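Local coordinates for putative metal binding protein (Coccidioides immitis, PDB 3CVG) that is of unknown function but has the periplasmic binding protein fold and probably binds a small solute, perhaps a metal ion, between its two lobes, at residues A[59-63]-A[64-68]; A[174-177]-A[178-182]; A[224-228]-A[229-233]; A[252-255]-A[256-259]. All blocks are in the same frame, centred on the assembly; numbering follows the deposited sequence.

Contact 1: A[59-63]-A[64-68]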
loop_
_atom_site.group_PDB
_atom_site.type_symbol
_atom_site.label_atom_id
_atom_site.label_comp_id
_atom_site.label_asym_id
_atom_site.label_seq_id
_atom_site.Cartn_x
_atom_site.Cartn_y
_atom_site.Cartn_z
ATOM N N TYR A 59 -1.991 -8.264 -13.434
ATOM C CA TYR A 59 -3.426 -8.211 -13.167
ATOM C C TYR A 59 -3.660 -7.314 -11.955
ATOM O O TYR A 59 -3.075 -7.531 -10.891
ATOM C CB TYR A 59 -3.962 -9.611 -12.877
ATOM C CG TYR A 59 -4.167 -10.446 -14.113
ATOM C CD1 TYR A 59 -5.377 -10.411 -14.805
ATOM C CD2 TYR A 59 -3.148 -11.258 -14.603
ATOM C CE1 TYR A 59 -5.569 -11.170 -15.958
ATOM C CE2 TYR A 59 -3.328 -12.018 -15.753
ATOM C CZ TYR A 59 -4.538 -11.971 -16.425
ATOM O OH TYR A 59 -4.709 -12.730 -17.556
ATOM N N LYS A 60 -4.513 -6.309 -12.121
ATOM C CA LYS A 60 -4.816 -5.368 -11.049
ATOM C C LYS A 60 -5.808 -5.965 -10.062
ATOM O O LYS A 60 -6.934 -6.304 -10.432
ATOM C CB LYS A 60 -5.385 -4.078 -11.636
ATOM C CG LYS A 60 -5.609 -2.972 -10.630
ATOM C CD LYS A 60 -5.986 -1.676 -11.338
ATOM C CE LYS A 60 -6.004 -0.495 -10.375
ATOM N NZ LYS A 60 -6.244 0.795 -11.086
ATOM N N SER A 61 -5.389 -6.081 -8.805
ATOM C CA SER A 61 -6.246 -6.651 -7.775
ATOM C C SER A 61 -5.768 -6.337 -6.363
ATOM O O SER A 61 -4.563 -6.274 -6.101
ATOM C CB SER A 61 -6.325 -8.169 -7.961
ATOM O OG SER A 61 -5.027 -8.738 -8.015
ATOM N N ASP A 62 -6.715 -6.128 -5.453
ATOM C CA ASP A 62 -6.351 -5.848 -4.072
ATOM C C ASP A 62 -5.884 -7.174 -3.478
ATOM O O ASP A 62 -5.947 -8.206 -4.147
ATOM C CB ASP A 62 -7.545 -5.267 -3.294
ATOM C CG ASP A 62 -8.662 -6.274 -3.055
ATOM O OD1 ASP A 62 -8.553 -7.434 -3.503
ATOM O OD2 ASP A 62 -9.659 -5.893 -2.408
ATOM N N THR A 63 -5.401 -7.156 -2.244
ATOM C CA THR A 63 -4.916 -8.382 -1.619
ATOM C C THR A 63 -5.899 -9.560 -1.644
ATOM O O THR A 63 -5.516 -10.680 -1.973
ATOM C CB THR A 63 -4.488 -8.134 -0.156
ATOM O OG1 THR A 63 -3.347 -7.266 -0.130
ATOM C CG2 THR A 63 -4.122 -9.448 0.523
ATOM N N THR A 64 -7.162 -9.321 -1.304
ATOM C CA THR A 64 -8.136 -10.415 -1.278
ATOM C C THR A 64 -8.311 -11.097 -2.638
ATOM O O THR A 64 -8.372 -12.333 -2.728
ATOM C CB THR A 64 -9.514 -9.924 -0.794
ATOM O OG1 THR A 64 -9.393 -9.382 0.528
ATOM C CG2 THR A 64 -10.511 -11.077 -0.774
ATOM N N VAL A 65 -8.389 -10.289 -3.691
ATOM C CA VAL A 65 -8.576 -10.813 -5.040
ATOM C C VAL A 65 -7.325 -11.510 -5.548
ATOM O O VAL A 65 -7.405 -12.566 -6.176
ATOM C CB VAL A 65 -8.959 -9.691 -6.021
ATOM C CG1 VAL A 65 -9.347 -10.289 -7.369
ATOM C CG2 VAL A 65 -10.103 -8.883 -5.450
ATOM N N THR A 66 -6.168 -10.912 -5.284
ATOM C CA THR A 66 -4.900 -11.495 -5.700
ATOM C C THR A 66 -4.841 -12.931 -5.190
ATOM O O THR A 66 -4.518 -13.858 -5.934
ATOM C CB THR A 66 -3.706 -10.692 -5.126
ATOM O OG1 THR A 66 -3.660 -9.398 -5.742
ATOM C CG2 THR A 66 -2.395 -11.418 -5.374
ATOM N N ILE A 67 -5.162 -13.115 -3.918
ATOM C CA ILE A 67 -5.145 -14.449 -3.336
ATOM C C ILE A 67 -6.223 -15.315 -3.988
ATOM O O ILE A 67 -6.035 -16.519 -4.159
ATOM C CB ILE A 67 -5.347 -14.381 -1.809
ATOM C CG1 ILE A 67 -4.136 -13.689 -1.171
ATOM C CG2 ILE A 67 -5.546 -15.784 -1.238
ATOM C CD1 ILE A 67 -4.279 -13.393 0.307
ATOM N N ASN A 68 -7.344 -14.699 -4.362
ATOM C CA ASN A 68 -8.427 -15.434 -5.020
ATOM C C ASN A 68 -7.946 -15.900 -6.391
ATOM O O ASN A 68 -8.281 -17.005 -6.839
ATOM C CB ASN A 68 -9.678 -14.558 -5.192
ATOM C CG ASN A 68 -10.405 -14.305 -3.885
ATOM O OD1 ASN A 68 -10.532 -15.199 -3.051
ATOM N ND2 ASN A 68 -10.905 -13.086 -3.710
HETATM O O HOH W 1 -2.384 -7.193 -4.164
#
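Ser61 lays its CB against the flank of Val65, CB to CB 3.6 Å, while its OG reaches on to the hydroxyl of Thr66. These two hydroxyls form a short hydrogen bond, Ser61 OG to Thr66 OG1 at 2.7 Å, which either could donate. The Thr66 hydroxyl lies beside its own backbone N (chi1 -68°), facing back toward the start of the helix, and a water joins it to Ser61 O. Small hydroxyl residues suit this buried corner, where the chain leaves strand 55-60 and turns into helix 63-71. Asp62 holds the N-cap position. Its carbonyl takes the first main-chain bond of the helix, Thr66 N to Asp62 O at 2.9 Å. Its carboxylate accepts from Val65 N, a capping bond that suits a short acidic side chain, although OD1 is modelled too near Val65 to be placed with confidence. One residue further on, Ile67 N bonds to Thr63 O at 3.1 Å, and the two side chains run alongside each other, with Thr63 CG2 4.0 Å from Ile67 CD1. On the other branch, Thr63 OG1 is hydrogen-bonded to Tyr81 N.

Contact 2: A[174-177]-A[178-182]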
loop_
_atom_site.group_PDB
_atom_site.type_symbol
_atom_site.label_atom_id
_atom_site.label_comp_id
_atom_site.label_asym_id
_atom_site.label_seq_id
_atom_site.Cartn_x
_atom_site.Cartn_y
_atom_site.Cartn_z
ATOM N N THR A 174 -23.350 2.549 13.768
ATOM C CA THR A 174 -24.419 3.461 14.158
ATOM C C THR A 174 -24.185 4.262 15.373
ATOM O O THR A 174 -23.663 3.805 16.399
ATOM C CB THR A 174 -25.811 2.829 14.235
ATOM O OG1 THR A 174 -25.835 1.762 15.185
ATOM C CG2 THR A 174 -26.214 2.368 12.853
ATOM N N ALA A 175 -24.692 5.475 15.203
ATOM C CA ALA A 175 -24.526 6.590 16.063
ATOM C C ALA A 175 -23.380 6.939 15.093
ATOM O O ALA A 175 -22.248 7.163 15.491
ATOM C CB ALA A 175 -23.997 6.157 17.421
ATOM N N TYR A 176 -23.692 6.873 13.796
ATOM C CA TYR A 176 -22.701 7.160 12.752
ATOM C C TYR A 176 -22.007 8.498 12.985
ATOM O O TYR A 176 -22.670 9.523 13.176
ATOM C CB TYR A 176 -23.343 7.190 11.356
ATOM C CG TYR A 176 -22.328 7.340 10.229
ATOM C CD1 TYR A 176 -21.708 6.215 9.675
ATOM C CD2 TYR A 176 -21.922 8.603 9.779
ATOM C CE1 TYR A 176 -20.710 6.339 8.706
ATOM C CE2 TYR A 176 -20.909 8.741 8.812
ATOM C CZ TYR A 176 -20.306 7.598 8.285
ATOM O OH TYR A 176 -19.275 7.712 7.374
ATOM N N SER A 177 -20.675 8.487 12.958
ATOM C CA SER A 177 -19.893 9.702 13.153
ATOM C C SER A 177 -19.869 10.456 11.826
ATOM O O SER A 177 -19.159 10.070 10.881
ATOM C CB SER A 177 -18.471 9.340 13.602
ATOM O OG SER A 177 -18.492 8.567 14.791
ATOM N N THR A 178 -20.633 11.544 11.762
ATOM C CA THR A 178 -20.742 12.316 10.536
ATOM C C THR A 178 -19.457 12.952 10.042
ATOM O O THR A 178 -19.367 13.297 8.861
ATOM C CB THR A 178 -21.865 13.405 10.639
ATOM O OG1 THR A 178 -21.554 14.342 11.672
ATOM C CG2 THR A 178 -23.200 12.745 10.952
ATOM N N TRP A 179 -18.478 13.120 10.931
ATOM C CA TRP A 179 -17.177 13.672 10.538
ATOM C C TRP A 179 -16.310 12.602 9.830
ATOM O O TRP A 179 -15.238 12.909 9.288
ATOM C CB TRP A 179 -16.428 14.211 11.760
ATOM C CG TRP A 179 -16.442 13.299 12.964
ATOM C CD1 TRP A 179 -17.317 13.342 14.008
ATOM C CD2 TRP A 179 -15.524 12.239 13.254
ATOM N NE1 TRP A 179 -16.999 12.378 14.937
ATOM C CE2 TRP A 179 -15.901 11.686 14.500
ATOM C CE3 TRP A 179 -14.419 11.699 12.584
ATOM C CZ2 TRP A 179 -15.212 10.621 15.090
ATOM C CZ3 TRP A 179 -13.733 10.638 13.168
ATOM C CH2 TRP A 179 -14.131 10.111 14.409
ATOM N N TYR A 180 -16.767 11.350 9.856
ATOM C CA TYR A 180 -16.055 10.252 9.197
ATOM C C TYR A 180 -16.575 10.324 7.767
ATOM O O TYR A 180 -17.663 9.826 7.453
ATOM C CB TYR A 180 -16.407 8.908 9.849
ATOM C CG TYR A 180 -15.575 7.733 9.361
ATOM C CD1 TYR A 180 -14.216 7.619 9.687
ATOM C CD2 TYR A 180 -16.152 6.722 8.595
ATOM C CE1 TYR A 180 -13.459 6.515 9.259
ATOM C CE2 TYR A 180 -15.406 5.625 8.162
ATOM C CZ TYR A 180 -14.063 5.523 8.498
ATOM O OH TYR A 180 -13.332 4.425 8.070
ATOM N N HIS A 181 -15.779 10.966 6.918
ATOM C CA HIS A 181 -16.117 11.229 5.529
ATOM C C HIS A 181 -15.741 10.161 4.512
ATOM O O HIS A 181 -14.558 9.899 4.264
ATOM C CB HIS A 181 -15.483 12.567 5.124
ATOM C CG HIS A 181 -15.759 12.972 3.707
ATOM N ND1 HIS A 181 -14.933 13.829 3.008
ATOM C CD2 HIS A 181 -16.756 12.636 2.860
ATOM C CE1 HIS A 181 -15.412 13.995 1.786
ATOM N NE2 HIS A 181 -16.517 13.283 1.670
ATOM N N GLN A 182 -16.771 9.567 3.920
ATOM C CA GLN A 182 -16.615 8.535 2.911
ATOM C C GLN A 182 -16.479 9.168 1.539
ATOM O O GLN A 182 -17.433 9.750 1.023
ATOM C CB GLN A 182 -17.833 7.603 2.910
ATOM C CG GLN A 182 -17.963 6.725 4.149
ATOM C CD GLN A 182 -19.215 5.852 4.112
ATOM O OE1 GLN A 182 -19.699 5.471 3.041
ATOM N NE2 GLN A 182 -19.729 5.516 5.283
#
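Tyr176 lays its ring alongside the turn that follows it, and its phenol oxygen is used twice. As a donor, OH bonds to Tyr180 O at 2.7 Å, with that carbonyl oxygen lying near the plane of the Tyr176 ring, at its edge. As an acceptor, the same OH receives Gln182 NE2 at 3.1 Å, a bent bond (N-H...O 138°) with the hydroxyl tilted out of the amide plane. A long rigid tyrosine suits this place because it spans from the loop to strand 180-182; with CG anti to the backbone N, chi1 -174°, the ring is sent out from the backbone and OH arrives at Tyr180 O. The turn itself is a type I beta turn from Ser177 to Tyr180, closed by Tyr180 N to Ser177 O at 2.9 Å. On it, Ser177 CB sits over one face of the Trp179 indole, 3.9 Å from the centroid of the five-membered ring, a CH-pi contact that a small residue can make closely. Several other polar groups have partners elsewhere: Trp179 NE1 with Glu137, Tyr180 OH with Glu160 and Ser149, His181 ND1 with Glu199. Strand 180-182 runs parallel to strand 147-149. With the Tyr176 proton committed to Tyr180 O and its oxygen accepting from Gln182 NE2, the rotation of the hydroxyl is probably set, and the loop is joined to both ends of strand 180-182.

Contact 3: A[224-228]-A[229-233]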
loop_
_atom_site.group_PDB
_atom_site.type_symbol
_atom_site.label_atom_id
_atom_site.label_comp_id
_atom_site.label_asym_id
_atom_site.label_seq_id
_atom_site.Cartn_x
_atom_site.Cartn_y
_atom_site.Cartn_z
ATOM N N LYS A 224 4.608 10.111 9.304
ATOM C CA LYS A 224 5.015 9.302 8.165
ATOM C C LYS A 224 5.567 7.996 8.711
ATOM O O LYS A 224 6.345 7.996 9.668
ATOM C CB LYS A 224 6.104 10.013 7.352
ATOM C CG LYS A 224 6.490 9.272 6.077
ATOM C CD LYS A 224 7.720 9.887 5.416
ATOM C CE LYS A 224 7.976 9.273 4.044
ATOM N NZ LYS A 224 9.166 9.877 3.370
ATOM N N GLY A 225 5.160 6.883 8.112
ATOM C CA GLY A 225 5.634 5.595 8.579
ATOM C C GLY A 225 7.136 5.418 8.416
ATOM O O GLY A 225 7.717 5.883 7.439
ATOM N N THR A 226 7.762 4.762 9.387
ATOM C CA THR A 226 9.198 4.494 9.332
ATOM C C THR A 226 9.348 3.037 8.929
ATOM O O THR A 226 8.362 2.377 8.603
ATOM C CB THR A 226 9.882 4.672 10.711
ATOM O OG1 THR A 226 9.354 3.717 11.635
ATOM C CG2 THR A 226 9.657 6.069 11.249
ATOM N N ASN A 227 10.574 2.525 8.951
ATOM C CA ASN A 227 10.792 1.128 8.602
ATOM C C ASN A 227 10.839 0.230 9.826
ATOM O O ASN A 227 11.114 -0.962 9.711
ATOM C CB ASN A 227 12.078 0.961 7.785
ATOM C CG ASN A 227 11.916 1.434 6.362
ATOM O OD1 ASN A 227 11.082 0.920 5.618
ATOM N ND2 ASN A 227 12.702 2.423 5.975
ATOM N N ASP A 228 10.593 0.792 11.002
ATOM C CA ASP A 228 10.590 -0.029 12.206
ATOM C C ASP A 228 9.505 -1.082 12.017
ATOM O O ASP A 228 8.389 -0.765 11.599
ATOM C CB ASP A 228 10.304 0.816 13.446
ATOM C CG ASP A 228 11.412 1.816 13.736
ATOM O OD1 ASP A 228 12.575 1.538 13.368
ATOM O OD2 ASP A 228 11.122 2.875 14.344
ATOM N N ALA A 229 9.843 -2.331 12.322
ATOM C CA ALA A 229 8.928 -3.454 12.152
ATOM C C ALA A 229 7.553 -3.317 12.792
ATOM O O ALA A 229 6.571 -3.824 12.251
ATOM C CB ALA A 229 9.597 -4.740 12.644
ATOM N N ASP A 230 7.474 -2.653 13.938
ATOM C CA ASP A 230 6.194 -2.509 14.614
ATOM C C ASP A 230 5.494 -1.168 14.407
ATOM O O ASP A 230 4.503 -0.877 15.073
ATOM C CB ASP A 230 6.355 -2.776 16.114
ATOM C CG ASP A 230 6.797 -4.202 16.410
ATOM O OD1 ASP A 230 6.324 -5.141 15.728
ATOM O OD2 ASP A 230 7.615 -4.388 17.332
ATOM N N ASP A 231 6.005 -0.353 13.491
ATOM C CA ASP A 231 5.391 0.943 13.211
ATOM C C ASP A 231 4.051 0.664 12.516
ATOM O O ASP A 231 4.022 0.072 11.449
ATOM C CB ASP A 231 6.291 1.761 12.284
ATOM C CG ASP A 231 5.789 3.183 12.082
ATOM O OD1 ASP A 231 4.555 3.381 11.995
ATOM O OD2 ASP A 231 6.633 4.102 11.995
ATOM N N PRO A 232 2.930 1.086 13.118
ATOM C CA PRO A 232 1.623 0.839 12.496
ATOM C C PRO A 232 1.531 1.356 11.062
ATOM O O PRO A 232 0.845 0.762 10.231
ATOM C CB PRO A 232 0.654 1.558 13.433
ATOM C CG PRO A 232 1.350 1.505 14.759
ATOM C CD PRO A 232 2.770 1.838 14.376
ATOM N N LEU A 233 2.235 2.446 10.766
ATOM C CA LEU A 233 2.197 3.023 9.432
ATOM C C LEU A 233 3.137 2.375 8.412
ATOM O O LEU A 233 3.295 2.883 7.305
ATOM C CB LEU A 233 2.439 4.539 9.502
ATOM C CG LEU A 233 1.428 5.389 10.292
ATOM C CD1 LEU A 233 1.655 6.880 9.987
ATOM C CD2 LEU A 233 0.001 5.000 9.907
#
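This is a local polar contact within a loop, in the connection between strands 220-224 and 234-241, both of which pair with the long strand 100-111. At its centre the side chains of Asp231 and Thr226 cross at about a right angle. Asp231 CG is anti to the backbone N (chi1 -173°), which brings the carboxylate to Thr226. Asp231 OD2 accepts two bonds from that one residue: Thr226 OG1 approaches at 2.8 Å on the anti lone pair, and Thr226 N comes from above the carboxylate plane at 2.9 Å. The other oxygen, Asp231 OD1, takes Leu233 N at 2.8 Å in an Asx turn. Thr226 OG1 in turn accepts from Asp228 N at 3.2 Å, an ST turn, so this hydroxyl is both donor and acceptor. A type I beta turn completes the loop, with Asp231 N bonded to Asp228 O at 3.1 Å. At the base Leu233 CB rests 3.5 Å from Gly225 CA; glycine suits the place, since a beta carbon would run into Leu233 O. Both residues bond through their backbones to Phe107. Three N-H or O-H groups thus converge on one carboxylate, which would favour its charged form despite the nearby acid of Asp228, and Lys223 adds only a long, weak ion pair.

Contact 4: A[252-255]-A[256-259]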
loop_
_atom_site.group_PDB
_atom_site.type_symbol
_atom_site.label_atom_id
_atom_site.label_comp_id
_atom_site.label_asym_id
_atom_site.label_seq_id
_atom_site.Cartn_x
_atom_site.Cartn_y
_atom_site.Cartn_z
ATOM N N LYS A 252 8.927 -19.413 -9.345
ATOM C CA LYS A 252 9.966 -19.719 -8.372
ATOM C C LYS A 252 11.199 -18.886 -8.718
ATOM O O LYS A 252 11.920 -18.423 -7.835
ATOM C CB LYS A 252 10.311 -21.212 -8.433
ATOM C CG LYS A 252 11.170 -21.714 -7.283
ATOM C CD LYS A 252 10.398 -21.683 -5.972
ATOM C CE LYS A 252 11.200 -22.301 -4.840
ATOM N NZ LYS A 252 10.442 -22.254 -3.559
ATOM N N GLU A 253 11.428 -18.707 -10.015
ATOM C CA GLU A 253 12.557 -17.920 -10.502
ATOM C C GLU A 253 12.358 -16.456 -10.137
ATOM O O GLU A 253 13.266 -15.806 -9.617
ATOM C CB GLU A 253 12.675 -18.040 -12.022
ATOM C CG GLU A 253 13.174 -19.384 -12.506
ATOM C CD GLU A 253 14.639 -19.601 -12.190
ATOM O OE1 GLU A 253 15.482 -18.826 -12.697
ATOM O OE2 GLU A 253 14.947 -20.545 -11.435
ATOM N N PHE A 254 11.167 -15.938 -10.422
ATOM C CA PHE A 254 10.866 -14.550 -10.114
ATOM C C PHE A 254 10.995 -14.312 -8.615
ATOM O O PHE A 254 11.617 -13.341 -8.185
ATOM C CB PHE A 254 9.451 -14.182 -10.567
ATOM C CG PHE A 254 9.103 -12.741 -10.326
ATOM C CD1 PHE A 254 9.831 -11.728 -10.943
ATOM C CD2 PHE A 254 8.072 -12.391 -9.462
ATOM C CE1 PHE A 254 9.542 -10.388 -10.702
ATOM C CE2 PHE A 254 7.775 -11.050 -9.214
ATOM C CZ PHE A 254 8.513 -10.048 -9.839
ATOM N N ALA A 255 10.408 -15.203 -7.822
ATOM C CA ALA A 255 10.469 -15.069 -6.370
ATOM C C ALA A 255 11.917 -14.915 -5.901
ATOM O O ALA A 255 12.252 -13.957 -5.197
ATOM C CB ALA A 255 9.817 -16.278 -5.704
ATOM N N LYS A 256 12.769 -15.858 -6.298
ATOM C CA LYS A 256 14.187 -15.841 -5.932
ATOM C C LYS A 256 14.887 -14.565 -6.388
ATOM O O LYS A 256 15.640 -13.945 -5.633
ATOM C CB LYS A 256 14.903 -17.048 -6.550
ATOM C CG LYS A 256 15.049 -18.252 -5.634
ATOM C CD LYS A 256 16.022 -17.948 -4.502
ATOM C CE LYS A 256 16.433 -19.210 -3.752
ATOM N NZ LYS A 256 17.521 -18.912 -2.774
ATOM N N TRP A 257 14.644 -14.188 -7.637
ATOM C CA TRP A 257 15.248 -12.988 -8.209
ATOM C C TRP A 257 14.826 -11.723 -7.452
ATOM O O TRP A 257 15.653 -10.869 -7.119
ATOM C CB TRP A 257 14.840 -12.854 -9.676
ATOM C CG TRP A 257 15.333 -11.600 -10.310
ATOM C CD1 TRP A 257 16.557 -11.390 -10.871
ATOM C CD2 TRP A 257 14.625 -10.359 -10.405
ATOM N NE1 TRP A 257 16.660 -10.089 -11.312
ATOM C CE2 TRP A 257 15.487 -9.434 -11.037
ATOM C CE3 TRP A 257 13.345 -9.936 -10.014
ATOM C CZ2 TRP A 257 15.113 -8.108 -11.287
ATOM C CZ3 TRP A 257 12.974 -8.619 -10.261
ATOM C CH2 TRP A 257 13.858 -7.720 -10.893
ATOM N N LEU A 258 13.530 -11.616 -7.182
ATOM C CA LEU A 258 12.980 -10.461 -6.476
ATOM C C LEU A 258 13.680 -10.108 -5.163
ATOM O O LEU A 258 13.903 -8.934 -4.879
ATOM C CB LEU A 258 11.496 -10.689 -6.204
ATOM C CG LEU A 258 10.770 -9.575 -5.445
ATOM C CD1 LEU A 258 10.752 -8.300 -6.289
ATOM C CD2 LEU A 258 9.359 -10.022 -5.134
ATOM N N VAL A 259 14.028 -11.113 -4.364
ATOM C CA VAL A 259 14.666 -10.847 -3.076
ATOM C C VAL A 259 16.187 -10.759 -3.098
ATOM O O VAL A 259 16.801 -10.364 -2.106
ATOM C CB VAL A 259 14.247 -11.892 -2.017
ATOM C CG1 VAL A 259 12.736 -11.828 -1.799
ATOM C CG2 VAL A 259 14.660 -13.285 -2.454
#
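Leu258 N and Phe254 O make the shortest backbone bond here, 2.8 Å and nearly straight, and Trp257 N to Glu253 O and Lys256 N to Lys252 O are of the same kind. The next in the series, Val259 N to Ala255 O, has stretched to 3.5 Å and is weak. The charged side chains of the first segment have partners elsewhere: Glu253 forms a salt bridge with Lys46, and Lys252 NZ bonds to the hydroxyl of Tyr100. The backbone bonds belong to helix 248-259, an amphipathic helix that packs against helix 34-47 and the strands 20-26, 100-111 and 234-241. Phe254 and Trp257, three residues apart, bring their rings to the same side. Both have CG anti to the backbone N (Phe254 chi1 -178°), and the planes are near parallel, 24° apart, but slid so far that they barely overlap; the centroids are 6.0 Å apart and the touch is Phe254 CE1 to Trp257 CZ3 at 3.9 Å. Phe42 of the neighbouring helix meets both rings, edge-to-face with Phe254. Leu258 CD2 makes a looser approach to Phe254 CE2, 4.5 Å, and small Ala255 lets the helix lie close to Leu239 and Val241.

The four contacts follow one another along the chain without interleaving, and none touches another. Contacts 1 and 4 belong to the same half of the molecule, their centres 19 Å apart: one starts helix 63-71 after strand 55-60, the other lies on helix 248-259, which packs on strand 20-26, the neighbour of 55-60. Contact 2 lies in the other half, its centre 44 Å from that of contact 4 and across the chain's centre. Contact 3, its centre 24 to 27 Å from those of the others, is in the loop joining strands 220-224 and 234-241, close to where the two halves meet. This layout fits the two-lobed binding-protein fold. The bound calcium is about 8 Å from the Asp62 side chain of contact 1.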